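Local coordinates for Alpha/beta hydrolase fold-3 domain protein (Sulfolobus islandicus, PDB 5LK6), which probably hydrolyses carboxylic esters as a thermostable lipase or esterase of the alpha/beta hydrolase fold, at residues A[13-18]-A[32-37]; A[53-58]-A[109-114]; A[59-64]-A[89-94]; A[130-133]-A[138-141]. One frame throughout, in Å; residues are numbered along the deposited sequence.

In the fold
Interaction 3 links the other contacts. It shares strand 57-63 with interaction 2, and Asp109 N lies 2.8 Å from Asn59 O, probably a hydrogen bond. It meets interaction 4 where Val62 CG1 packs 3.6 Å from Phe139 CE1. It touches interaction 1 through Ala35 CB and Ser89 O, 3.5 Å apart. Interactions 1 and 4 lie on opposite sides of the chain's centre, with their own centres about 34 Å apart. Interaction 3 also has a tie to the probable active site: Tyr90 OH is hydrogen-bonded to Asp150 OD2, and Asp150 directly precedes Ser151, the likely nucleophile of a Ser-His-Asp triad with His274 and Asp244.

Interaction 1 of 4, residues A[13-18]-A[32-37]; sequences SGFIVP and RQLASA
Leu34 of helix 24-36 carries one side of this contact alone. Both its methyls meet the loop 13-18: CD2 leans on Phe15, and CD1 mainly on Val17 while also nearing Phe15. CD2 sits 3.9 Å from Phe15 CE1, approaching the ring obliquely. CD1 lies 3.9 Å from Val17 CG2 and also meets the backbone, 3.8 Å from Ile16 O. The side chains of Val17 and Leu34 run past each other in opposite directions. Phe15 reaches the leucine because its CG is anti to the backbone N (chi1 -179°), which swings the ring across toward the helix. The same ring meets Phe279 edge to face and also meets Phe197. Leu34 touches Phe279 and Val17 touches Phe197, so the close part of the contact merges with an aromatic cluster.

The other side is loose. The Ile16 side chain points away from the helix and is exposed. Ser36, also exposed, turns back on its own helix: its OG and N reach Arg32 O from opposite faces of the carbonyl plane. Arg32 directs its charge elsewhere, to a salt bridge with Asp86.

An alanine in place of Leu34 would remove both methyl branches and would probably leave a gap between the helix and the loop, with Phe15 and Val17 deprived of their partner here. The loop and helix belong to the N-terminal region, which in relatives of the hormone-sensitive lipase family helps to form a cap. Across these two segments the chemistry is apolar, so the union rests on shape and burial rather than on directed bonds.

Interaction 2 of 4, residues A[53-58]-A[109-114]; sequences GSEANI and DYRLAP
Arg111 and Glu55 form a salt bridge at the protein surface. Arg111 NH2 donates to Glu55 OE1 over 3.1 Å, and the bond is fairly straight, with an N-H...O angle of 164°. The oxygen lies near the guanidinium plane and is met on its anti side. The two flat groups stand almost perpendicular, 84° apart, so this is a single-point grip and not a paired, two-toothed one. The stronger polar partner of the arginine is Asp124, whose OD2 binds NE. The guanidinium is therefore held between two carboxylates.

Packing backs up these charges. Ala56 CB lies over one face of the guanidinium, 3.8 Å from Arg111 NE, and Glu55 O covers the same group. The Glu55 stem also takes part, with its CB 3.6 Å from Arg111 NH2. A bend at chi3 (-62°) turns the end of the arginine toward the turn that carries Glu55 and Ala56. Farther in, buried Ile58 brings CG2 to 4.1 Å from Asp109 O, where strand 57-63 begins.

The contact joins the turn between strands 46-52 and 57-63 to the loop after strand 104-108. Because Glu55 is exposed, solvent probably weakens its bridge, and Asp124 is likely to do more to fix the arginine.

Interaction 3 of 4, residues A[59-64]-A[89-94]; sequences NARVYL and SYDPLC
Asp91 OD1 receives two side chains of strand 57-63. Tyr63 OH donates to it; the modelled separation of 2.5 Å is very short and should not be read closely at this resolution. The oxygen lies at the edge of the tyrosine ring, near its plane. Arg61 NH1 donates to the same oxygen over 3.1 Å with an angle of 159°. This donor comes from above the carboxylate plane, and the guanidinium and carboxylate planes are 82° apart. Asp91 gains its reach from a chi1 of -177°, which sends the carboxylate from the first turn of helix 91-101 toward the strand. Beside these bonds, Cys94 CB packs 3.7 Å from Tyr63 CE1. Cys94 SG makes an oblique sulfur-aromatic contact, 5.4 Å from the ring centroid.

A second shell holds these groups in place. Arg61 NE has its strongest partner in Asp48 OD1, and NH1 also bridges to Glu88 OE1. Asp91 OD2 is taken by Arg95 NE. The result is a charge network in which acids and bases alternate. A leucine at Arg61 would keep some apolar bulk but would probably leave Asp48 and Glu88 without a countercharge here and Asp91 OD1 without one of its two donors.

Strand 57-63 lies between strands 46-52 and 104-108, antiparallel to both. Helix 91-101 is the connection of a beta-alpha-beta crossover between the parallel strands 72-77 and 104-108. Here it also reaches strand 57-63. Helices packed on both faces of a mainly parallel sheet are the mark of the alpha/beta hydrolase fold.

Interaction 4 of 4, residues A[130-133]-A[138-141]; sequences NWVY and KFDG
The last turn of helix 120-133 faces the loop that leads into strand 144-150, and the backbones stay well apart, with the CA atoms of Val132 and Lys138 8.5 Å from each other. Phe139 fills the space between them. Its ring meets two helix residues with neighbouring atoms. Phe139 CZ lies 4.1 Å from Trp131 CZ3, and Phe139 CE2 lies 4.1 Å from Val132 CG1. The indole atom sits at the edge of the phenylalanine ring, near its plane, while the phenylalanine approaches the indole obliquely. The two side chains cross at about a right angle, and so do Val132 and Phe139. The contact is wholly apolar.

The torsions help to explain the meeting. Trp131 has CG anti to the backbone N (chi1 -177°), which lays the six-membered ring toward the loop. Phe139 already points toward the helix, and its CG lies anti to the carbonyl carbon (chi1 -61°). CB of the preceding residue, Lys138, lies on one face of that ring, 4.0 Å above its plane and offset toward its rim.

Around these three residues the central beta-sheet adds further packing. Trp131 rests on Ile49, Ile51 and Pro52 of strand 46-52. Val132 touches Val73 and Ile75 of strand 72-77 and Val106 of strand 104-108. Phe139 reaches Ile49, Val73 and Val104. The contact thus closes the end of the beta-alpha-beta crossover in which helix 120-133 links the parallel strands 104-108 and 144-150.

Interaction 1 of 4, residues A[13-18]-A[32-37]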
loop_
_atom_site.group_PDB
_atom_site.type_symbol
_atom_site.label_atom_id
_atom_site.label_comp_id
_atom_site.label_asym_id
_atom_site.label_seq_id
_atom_site.Cartn_x
_atom_site.Cartn_y
_atom_site.Cartn_z
ATOM N N SER A 13 -7.444 -26.394 -1.168
ATOM C CA SER A 13 -8.374 -26.971 -2.106
ATOM C C SER A 13 -7.785 -27.154 -3.509
ATOM O O SER A 13 -8.545 -27.206 -4.468
ATOM C CB SER A 13 -9.590 -26.068 -2.187
ATOM O OG SER A 13 -9.240 -24.957 -2.977
ATOM N N GLY A 14 -6.451 -27.205 -3.649
ATOM C CA GLY A 14 -5.797 -27.460 -4.950
ATOM C C GLY A 14 -5.669 -26.345 -5.990
ATOM O O GLY A 14 -5.373 -26.611 -7.180
ATOM N N PHE A 15 -5.845 -25.108 -5.568
ATOM C CA PHE A 15 -5.534 -23.943 -6.430
ATOM C C PHE A 15 -4.006 -23.897 -6.722
ATOM O O PHE A 15 -3.172 -23.703 -5.815
ATOM C CB PHE A 15 -6.044 -22.680 -5.752
ATOM C CG PHE A 15 -5.825 -21.416 -6.499
ATOM C CD1 PHE A 15 -6.796 -20.954 -7.392
ATOM C CD2 PHE A 15 -4.737 -20.611 -6.211
ATOM C CE1 PHE A 15 -6.626 -19.757 -8.061
ATOM C CE2 PHE A 15 -4.553 -19.398 -6.856
ATOM C CZ PHE A 15 -5.485 -18.972 -7.787
ATOM N N ILE A 16 -3.664 -24.138 -7.992
ATOM C CA ILE A 16 -2.294 -24.345 -8.411
ATOM C C ILE A 16 -2.144 -24.205 -9.919
ATOM O O ILE A 16 -3.055 -24.494 -10.705
ATOM C CB ILE A 16 -1.777 -25.763 -7.961
ATOM C CG1 ILE A 16 -0.205 -25.812 -7.844
ATOM C CG2 ILE A 16 -2.389 -26.887 -8.840
ATOM C CD1 ILE A 16 0.522 -24.790 -6.923
ATOM N N VAL A 17 -0.960 -23.791 -10.320
ATOM C CA VAL A 17 -0.542 -23.953 -11.694
ATOM C C VAL A 17 0.605 -24.964 -11.651
ATOM O O VAL A 17 1.668 -24.652 -11.087
ATOM C CB VAL A 17 -0.101 -22.633 -12.318
ATOM C CG1 VAL A 17 0.260 -22.871 -13.764
ATOM C CG2 VAL A 17 -1.207 -21.602 -12.207
ATOM N N PRO A 18 0.391 -26.176 -12.223
ATOM C CA PRO A 18 1.374 -27.300 -12.093
ATOM C C PRO A 18 2.615 -27.174 -12.967
ATOM O O PRO A 18 2.907 -28.090 -13.724
ATOM C CB PRO A 18 0.551 -28.532 -12.492
ATOM C CG PRO A 18 -0.484 -27.977 -13.459
ATOM C CD PRO A 18 -0.801 -26.562 -13.034
ATOM N N ARG A 32 -4.446 -19.318 -17.976
ATOM C CA ARG A 32 -5.572 -18.654 -18.698
ATOM C C ARG A 32 -6.907 -18.827 -17.988
ATOM O O ARG A 32 -7.595 -17.832 -17.853
ATOM C CB ARG A 32 -5.792 -19.183 -20.130
ATOM C CG ARG A 32 -5.204 -18.388 -21.267
ATOM C CD ARG A 32 -6.047 -18.473 -22.546
ATOM N NE ARG A 32 -5.343 -17.774 -23.638
ATOM C CZ ARG A 32 -5.871 -16.967 -24.592
ATOM N NH1 ARG A 32 -7.192 -16.672 -24.662
ATOM N NH2 ARG A 32 -5.031 -16.433 -25.503
ATOM N N GLN A 33 -7.262 -20.062 -17.588
ATOM C CA GLN A 33 -8.531 -20.338 -16.925
ATOM C C GLN A 33 -8.613 -19.660 -15.583
ATOM O O GLN A 33 -9.627 -19.061 -15.276
ATOM C CB GLN A 33 -8.740 -21.811 -16.629
ATOM C CG GLN A 33 -9.376 -22.627 -17.736
ATOM C CD GLN A 33 -8.993 -24.157 -17.742
ATOM O OE1 GLN A 33 -8.382 -24.743 -16.787
ATOM N NE2 GLN A 33 -9.334 -24.794 -18.860
ATOM N N LEU A 34 -7.577 -19.808 -14.749
ATOM C CA LEU A 34 -7.574 -19.166 -13.425
ATOM C C LEU A 34 -7.693 -17.625 -13.471
ATOM O O LEU A 34 -8.352 -17.042 -12.621
ATOM C CB LEU A 34 -6.338 -19.567 -12.616
ATOM C CG LEU A 34 -6.284 -21.051 -12.228
ATOM C CD1 LEU A 34 -5.002 -21.292 -11.432
ATOM C CD2 LEU A 34 -7.521 -21.542 -11.469
ATOM N N ALA A 35 -7.056 -16.994 -14.451
ATOM C CA ALA A 35 -7.028 -15.570 -14.547
ATOM C C ALA A 35 -8.229 -14.976 -15.267
ATOM O O ALA A 35 -8.554 -13.807 -15.048
ATOM C CB ALA A 35 -5.777 -15.154 -15.247
ATOM N N SER A 36 -8.830 -15.744 -16.160
ATOM C CA SER A 36 -10.152 -15.412 -16.793
ATOM C C SER A 36 -11.340 -15.446 -15.857
ATOM O O SER A 36 -12.339 -14.859 -16.161
ATOM C CB SER A 36 -10.484 -16.394 -17.925
ATOM O OG SER A 36 -9.494 -16.214 -18.919
ATOM N N ALA A 37 -11.263 -16.154 -14.746
ATOM C CA ALA A 37 -12.308 -16.086 -13.731
ATOM C C ALA A 37 -12.603 -14.665 -13.219
ATOM O O ALA A 37 -13.637 -14.429 -12.657
ATOM C CB ALA A 37 -11.954 -16.995 -12.537
#

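Interaction 2 of 4, residues A[53-58]-A[109-114]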
loop_
_atom_site.group_PDB
_atom_site.type_symbol
_atom_site.label_atom_id
_atom_site.label_comp_id
_atom_site.label_asym_id
_atom_site.label_seq_id
_atom_site.Cartn_x
_atom_site.Cartn_y
_atom_site.Cartn_z
ATOM N N GLY A 53 8.708 -3.957 -34.110
ATOM C CA GLY A 53 9.907 -4.244 -33.337
ATOM C C GLY A 53 11.164 -4.486 -34.149
ATOM O O GLY A 53 11.087 -4.899 -35.277
ATOM N N SER A 54 12.326 -4.300 -33.526
ATOM C CA SER A 54 13.614 -4.599 -34.137
ATOM C C SER A 54 13.720 -6.081 -34.598
ATOM O O SER A 54 14.341 -6.346 -35.611
ATOM C CB SER A 54 14.799 -4.152 -33.233
ATOM O OG SER A 54 15.228 -5.114 -32.259
ATOM N N GLU A 55 13.093 -7.025 -33.885
ATOM C CA GLU A 55 13.172 -8.463 -34.227
ATOM C C GLU A 55 11.854 -9.144 -34.505
ATOM O O GLU A 55 11.837 -10.295 -34.934
ATOM C CB GLU A 55 13.887 -9.236 -33.108
ATOM C CG GLU A 55 15.396 -9.066 -33.127
ATOM C CD GLU A 55 16.089 -9.746 -31.971
ATOM O OE1 GLU A 55 15.411 -10.520 -31.232
ATOM O OE2 GLU A 55 17.313 -9.482 -31.816
ATOM N N ALA A 56 10.743 -8.484 -34.228
ATOM C CA ALA A 56 9.462 -9.101 -34.477
ATOM C C ALA A 56 8.382 -8.064 -34.600
ATOM O O ALA A 56 8.567 -6.913 -34.255
ATOM C CB ALA A 56 9.126 -10.056 -33.343
ATOM N N ASN A 57 7.244 -8.511 -35.077
ATOM C CA ASN A 57 6.057 -7.721 -35.068
ATOM C C ASN A 57 5.276 -8.007 -33.770
ATOM O O ASN A 57 4.633 -9.062 -33.620
ATOM C CB ASN A 57 5.226 -8.003 -36.321
ATOM C CG ASN A 57 4.585 -6.748 -36.843
ATOM O OD1 ASN A 57 3.391 -6.505 -36.625
ATOM N ND2 ASN A 57 5.398 -5.889 -37.463
ATOM N N ILE A 58 5.312 -7.024 -32.868
ATOM C CA ILE A 58 4.843 -7.146 -31.466
ATOM C C ILE A 58 3.368 -6.744 -31.215
ATOM O O ILE A 58 3.014 -5.548 -31.273
ATOM C CB ILE A 58 5.734 -6.288 -30.514
ATOM C CG1 ILE A 58 7.200 -6.628 -30.679
ATOM C CG2 ILE A 58 5.328 -6.499 -29.075
ATOM C CD1 ILE A 58 8.079 -5.459 -30.320
ATOM N N ASP A 109 2.301 -8.136 -25.682
ATOM C CA ASP A 109 2.514 -9.606 -25.898
ATOM C C ASP A 109 3.958 -9.830 -26.376
ATOM O O ASP A 109 4.210 -10.156 -27.534
ATOM C CB ASP A 109 1.501 -10.234 -26.916
ATOM C CG ASP A 109 0.554 -11.256 -26.297
ATOM O OD1 ASP A 109 0.923 -11.915 -25.305
ATOM O OD2 ASP A 109 -0.572 -11.461 -26.824
ATOM N N TYR A 110 4.907 -9.658 -25.470
ATOM C CA TYR A 110 6.312 -9.933 -25.748
ATOM C C TYR A 110 6.434 -11.424 -26.065
ATOM O O TYR A 110 5.610 -12.229 -25.634
ATOM C CB TYR A 110 7.232 -9.515 -24.556
ATOM C CG TYR A 110 6.948 -10.202 -23.206
ATOM C CD1 TYR A 110 7.444 -11.477 -22.925
ATOM C CD2 TYR A 110 6.176 -9.569 -22.233
ATOM C CE1 TYR A 110 7.183 -12.086 -21.719
ATOM C CE2 TYR A 110 5.875 -10.171 -21.033
ATOM C CZ TYR A 110 6.379 -11.416 -20.770
ATOM O OH TYR A 110 6.072 -12.013 -19.583
ATOM N N ARG A 111 7.471 -11.774 -26.808
ATOM C CA ARG A 111 7.748 -13.170 -27.184
ATOM C C ARG A 111 8.146 -14.062 -25.989
ATOM O O ARG A 111 9.023 -13.684 -25.170
ATOM C CB ARG A 111 8.877 -13.223 -28.233
ATOM C CG ARG A 111 8.434 -12.935 -29.682
ATOM C CD ARG A 111 9.634 -12.803 -30.601
ATOM N NE ARG A 111 10.486 -11.667 -30.211
ATOM C CZ ARG A 111 11.793 -11.631 -30.456
ATOM N NH1 ARG A 111 12.352 -12.634 -31.126
ATOM N NH2 ARG A 111 12.563 -10.601 -30.066
ATOM N N LEU A 112 7.528 -15.262 -25.945
ATOM C CA LEU A 112 7.683 -16.191 -24.818
ATOM C C LEU A 112 8.632 -17.376 -25.060
ATOM O O LEU A 112 8.808 -17.884 -26.193
ATOM C CB LEU A 112 6.330 -16.742 -24.439
ATOM C CG LEU A 112 5.228 -15.722 -24.090
ATOM C CD1 LEU A 112 3.795 -16.283 -24.032
ATOM C CD2 LEU A 112 5.630 -15.085 -22.762
ATOM N N ALA A 113 9.223 -17.828 -23.977
ATOM C CA ALA A 113 9.964 -19.043 -23.974
ATOM C C ALA A 113 8.966 -20.177 -23.799
ATOM O O ALA A 113 7.850 -19.948 -23.326
ATOM C CB ALA A 113 10.943 -19.018 -22.828
ATOM N N PRO A 114 9.324 -21.403 -24.198
ATOM C CA PRO A 114 10.641 -21.778 -24.720
ATOM C C PRO A 114 10.914 -21.462 -26.176
ATOM O O PRO A 114 12.061 -21.642 -26.615
ATOM C CB PRO A 114 10.654 -23.292 -24.533
ATOM C CG PRO A 114 9.238 -23.656 -24.732
ATOM C CD PRO A 114 8.478 -22.580 -24.012
#

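Interaction 3 of 4, residues A[59-64]-A[89-94]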
loop_
_atom_site.group_PDB
_atom_site.type_symbol
_atom_site.label_atom_id
_atom_site.label_comp_id
_atom_site.label_asym_id
_atom_site.label_seq_id
_atom_site.Cartn_x
_atom_site.Cartn_y
_atom_site.Cartn_z
ATOM N N ASN A 59 2.528 -7.719 -30.881
ATOM C CA ASN A 59 1.174 -7.403 -30.491
ATOM C C ASN A 59 1.091 -6.721 -29.144
ATOM O O ASN A 59 1.831 -7.047 -28.240
ATOM C CB ASN A 59 0.330 -8.628 -30.454
ATOM C CG ASN A 59 0.160 -9.223 -31.811
ATOM O OD1 ASN A 59 0.476 -8.609 -32.840
ATOM N ND2 ASN A 59 -0.306 -10.428 -31.828
ATOM N N ALA A 60 0.206 -5.737 -29.063
ATOM C CA ALA A 60 -0.098 -5.036 -27.854
ATOM C C ALA A 60 -1.572 -4.805 -27.860
ATOM O O ALA A 60 -2.182 -4.750 -28.903
ATOM C CB ALA A 60 0.616 -3.725 -27.835
ATOM N N ARG A 61 -2.158 -4.704 -26.683
ATOM C CA ARG A 61 -3.544 -4.300 -26.566
ATOM C C ARG A 61 -3.603 -2.961 -25.804
ATOM O O ARG A 61 -3.004 -2.813 -24.749
ATOM C CB ARG A 61 -4.351 -5.378 -25.887
ATOM C CG ARG A 61 -5.757 -4.927 -25.527
ATOM C CD ARG A 61 -6.604 -6.113 -25.146
ATOM N NE ARG A 61 -6.720 -7.027 -26.269
ATOM C CZ ARG A 61 -7.295 -8.224 -26.218
ATOM N NH1 ARG A 61 -7.826 -8.728 -25.065
ATOM N NH2 ARG A 61 -7.320 -8.948 -27.338
ATOM N N VAL A 62 -4.327 -2.001 -26.383
ATOM C CA VAL A 62 -4.453 -0.641 -25.856
ATOM C C VAL A 62 -5.804 -0.463 -25.185
ATOM O O VAL A 62 -6.846 -0.713 -25.772
ATOM C CB VAL A 62 -4.279 0.387 -26.950
ATOM C CG1 VAL A 62 -4.086 1.765 -26.349
ATOM C CG2 VAL A 62 -3.086 0.010 -27.834
ATOM N N TYR A 63 -5.760 -0.099 -23.916
ATOM C CA TYR A 63 -6.969 0.202 -23.148
ATOM C C TYR A 63 -6.980 1.712 -22.865
ATOM O O TYR A 63 -5.977 2.290 -22.351
ATOM C CB TYR A 63 -6.950 -0.546 -21.823
ATOM C CG TYR A 63 -6.757 -2.028 -21.905
ATOM C CD1 TYR A 63 -5.479 -2.595 -22.056
ATOM C CD2 TYR A 63 -7.819 -2.868 -21.764
ATOM C CE1 TYR A 63 -5.299 -3.983 -22.072
ATOM C CE2 TYR A 63 -7.665 -4.239 -21.813
ATOM C CZ TYR A 63 -6.407 -4.804 -21.957
ATOM O OH TYR A 63 -6.313 -6.186 -21.973
ATOM N N LEU A 64 -8.086 2.361 -23.228
ATOM C CA LEU A 64 -8.285 3.769 -22.828
ATOM C C LEU A 64 -9.267 3.762 -21.690
ATOM O O LEU A 64 -10.108 2.868 -21.597
ATOM C CB LEU A 64 -8.822 4.631 -23.951
ATOM C CG LEU A 64 -8.128 4.717 -25.317
ATOM C CD1 LEU A 64 -9.055 5.550 -26.194
ATOM C CD2 LEU A 64 -6.713 5.314 -25.328
ATOM N N SER A 89 -5.074 -13.443 -21.199
ATOM C CA SER A 89 -5.128 -13.826 -19.780
ATOM C C SER A 89 -4.983 -12.636 -18.820
ATOM O O SER A 89 -5.553 -12.678 -17.744
ATOM C CB SER A 89 -4.057 -14.875 -19.434
ATOM O OG SER A 89 -2.700 -14.416 -19.603
ATOM N N TYR A 90 -4.258 -11.593 -19.214
ATOM C CA TYR A 90 -4.043 -10.418 -18.366
ATOM C C TYR A 90 -5.085 -9.302 -18.510
ATOM O O TYR A 90 -4.978 -8.217 -17.881
ATOM C CB TYR A 90 -2.607 -9.886 -18.554
ATOM C CG TYR A 90 -1.675 -10.538 -17.527
ATOM C CD1 TYR A 90 -1.404 -11.906 -17.565
ATOM C CD2 TYR A 90 -1.150 -9.817 -16.498
ATOM C CE1 TYR A 90 -0.599 -12.499 -16.624
ATOM C CE2 TYR A 90 -0.343 -10.410 -15.554
ATOM C CZ TYR A 90 -0.076 -11.752 -15.631
ATOM O OH TYR A 90 0.723 -12.302 -14.679
ATOM N N ASP A 91 -6.116 -9.586 -19.296
ATOM C CA ASP A 91 -7.030 -8.587 -19.714
ATOM C C ASP A 91 -7.880 -8.067 -18.503
ATOM O O ASP A 91 -8.049 -6.853 -18.358
ATOM C CB ASP A 91 -7.862 -9.136 -20.902
ATOM C CG ASP A 91 -8.859 -8.094 -21.491
ATOM O OD1 ASP A 91 -8.463 -7.298 -22.399
ATOM O OD2 ASP A 91 -10.030 -8.125 -20.995
ATOM N N PRO A 92 -8.368 -8.970 -17.633
ATOM C CA PRO A 92 -9.013 -8.463 -16.431
ATOM C C PRO A 92 -8.154 -7.541 -15.540
ATOM O O PRO A 92 -8.624 -6.490 -15.076
ATOM C CB PRO A 92 -9.404 -9.731 -15.674
ATOM C CG PRO A 92 -9.616 -10.736 -16.739
ATOM C CD PRO A 92 -8.532 -10.426 -17.745
ATOM N N LEU A 93 -6.907 -7.905 -15.324
ATOM C CA LEU A 93 -6.055 -7.057 -14.515
ATOM C C LEU A 93 -5.776 -5.719 -15.200
ATOM O O LEU A 93 -5.751 -4.686 -14.541
ATOM C CB LEU A 93 -4.756 -7.800 -14.209
ATOM C CG LEU A 93 -3.673 -7.054 -13.448
ATOM C CD1 LEU A 93 -4.146 -6.585 -12.095
ATOM C CD2 LEU A 93 -2.474 -7.978 -13.305
ATOM N N CYS A 94 -5.525 -5.750 -16.506
ATOM C CA CYS A 94 -5.088 -4.559 -17.199
ATOM C C CYS A 94 -6.243 -3.609 -17.265
ATOM O O CYS A 94 -6.055 -2.421 -17.129
ATOM C CB CYS A 94 -4.588 -4.850 -18.597
ATOM S SG CYS A 94 -2.905 -5.487 -18.604
#

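Interaction 4 of 4, residues A[130-133]-A[138-141]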
loop_
_atom_site.group_PDB
_atom_site.type_symbol
_atom_site.label_atom_id
_atom_site.label_comp_id
_atom_site.label_asym_id
_atom_site.label_seq_id
_atom_site.Cartn_x
_atom_site.Cartn_y
_atom_site.Cartn_z
ATOM N N ASN A 130 9.933 1.950 -26.384
ATOM C CA ASN A 130 10.575 2.964 -27.181
ATOM C C ASN A 130 9.636 3.478 -28.256
ATOM O O ASN A 130 9.512 4.693 -28.485
ATOM C CB ASN A 130 11.819 2.364 -27.782
ATOM C CG ASN A 130 12.718 3.391 -28.410
ATOM O OD1 ASN A 130 13.448 4.149 -27.757
ATOM N ND2 ASN A 130 12.713 3.375 -29.698
ATOM N N TRP A 131 8.913 2.573 -28.865
ATOM C CA TRP A 131 8.003 2.960 -29.896
ATOM C C TRP A 131 6.803 3.732 -29.364
ATOM O O TRP A 131 6.422 4.743 -29.960
ATOM C CB TRP A 131 7.513 1.738 -30.643
ATOM C CG TRP A 131 6.632 2.030 -31.776
ATOM C CD1 TRP A 131 7.021 2.277 -33.092
ATOM C CD2 TRP A 131 5.189 2.090 -31.757
ATOM N NE1 TRP A 131 5.900 2.465 -33.872
ATOM C CE2 TRP A 131 4.766 2.352 -33.103
ATOM C CE3 TRP A 131 4.222 1.906 -30.762
ATOM C CZ2 TRP A 131 3.415 2.446 -33.471
ATOM C CZ3 TRP A 131 2.853 2.018 -31.118
ATOM C CH2 TRP A 131 2.472 2.297 -32.475
ATOM N N VAL A 132 6.200 3.251 -28.269
ATOM C CA VAL A 132 5.057 3.943 -27.665
ATOM C C VAL A 132 5.467 5.385 -27.253
ATOM O O VAL A 132 4.737 6.337 -27.477
ATOM C CB VAL A 132 4.467 3.144 -26.487
ATOM C CG1 VAL A 132 3.518 4.005 -25.629
ATOM C CG2 VAL A 132 3.765 1.899 -26.991
ATOM N N TYR A 133 6.648 5.518 -26.682
ATOM C CA TYR A 133 7.188 6.793 -26.280
ATOM C C TYR A 133 7.390 7.784 -27.437
ATOM O O TYR A 133 7.310 8.975 -27.213
ATOM C CB TYR A 133 8.517 6.520 -25.601
ATOM C CG TYR A 133 9.281 7.710 -25.094
ATOM C CD1 TYR A 133 9.068 8.188 -23.837
ATOM C CD2 TYR A 133 10.262 8.333 -25.873
ATOM C CE1 TYR A 133 9.794 9.255 -23.356
ATOM C CE2 TYR A 133 10.990 9.397 -25.406
ATOM C CZ TYR A 133 10.745 9.853 -24.152
ATOM O OH TYR A 133 11.456 10.879 -23.621
ATOM N N LYS A 138 -0.435 9.086 -31.061
ATOM C CA LYS A 138 -1.419 8.011 -31.323
ATOM C C LYS A 138 -2.342 7.747 -30.127
ATOM O O LYS A 138 -3.379 7.153 -30.294
ATOM C CB LYS A 138 -0.756 6.649 -31.697
ATOM C CG LYS A 138 -0.493 6.298 -33.163
ATOM C CD LYS A 138 0.673 7.098 -33.773
ATOM C CE LYS A 138 1.474 6.295 -34.806
ATOM N NZ LYS A 138 0.590 5.583 -35.784
ATOM N N PHE A 139 -1.927 8.114 -28.915
ATOM C CA PHE A 139 -2.604 7.705 -27.671
ATOM C C PHE A 139 -3.105 8.867 -26.861
ATOM O O PHE A 139 -3.751 8.649 -25.815
ATOM C CB PHE A 139 -1.601 6.944 -26.772
ATOM C CG PHE A 139 -1.062 5.700 -27.392
ATOM C CD1 PHE A 139 -1.851 4.575 -27.493
ATOM C CD2 PHE A 139 0.208 5.667 -27.914
ATOM C CE1 PHE A 139 -1.365 3.423 -28.078
ATOM C CE2 PHE A 139 0.691 4.525 -28.521
ATOM C CZ PHE A 139 -0.089 3.393 -28.597
ATOM N N ASP A 140 -2.765 10.077 -27.330
ATOM C CA ASP A 140 -3.070 11.359 -26.666
ATOM C C ASP A 140 -2.319 11.343 -25.346
ATOM O O ASP A 140 -2.903 11.556 -24.319
ATOM C CB ASP A 140 -4.627 11.582 -26.549
ATOM C CG ASP A 140 -5.038 13.039 -26.140
ATOM O OD1 ASP A 140 -4.152 13.967 -26.058
ATOM O OD2 ASP A 140 -6.280 13.207 -25.871
ATOM N N GLY A 141 -1.015 11.083 -25.391
ATOM C CA GLY A 141 -0.217 10.844 -24.203
ATOM C C GLY A 141 0.670 11.983 -23.816
ATOM O O GLY A 141 1.849 11.778 -23.520
#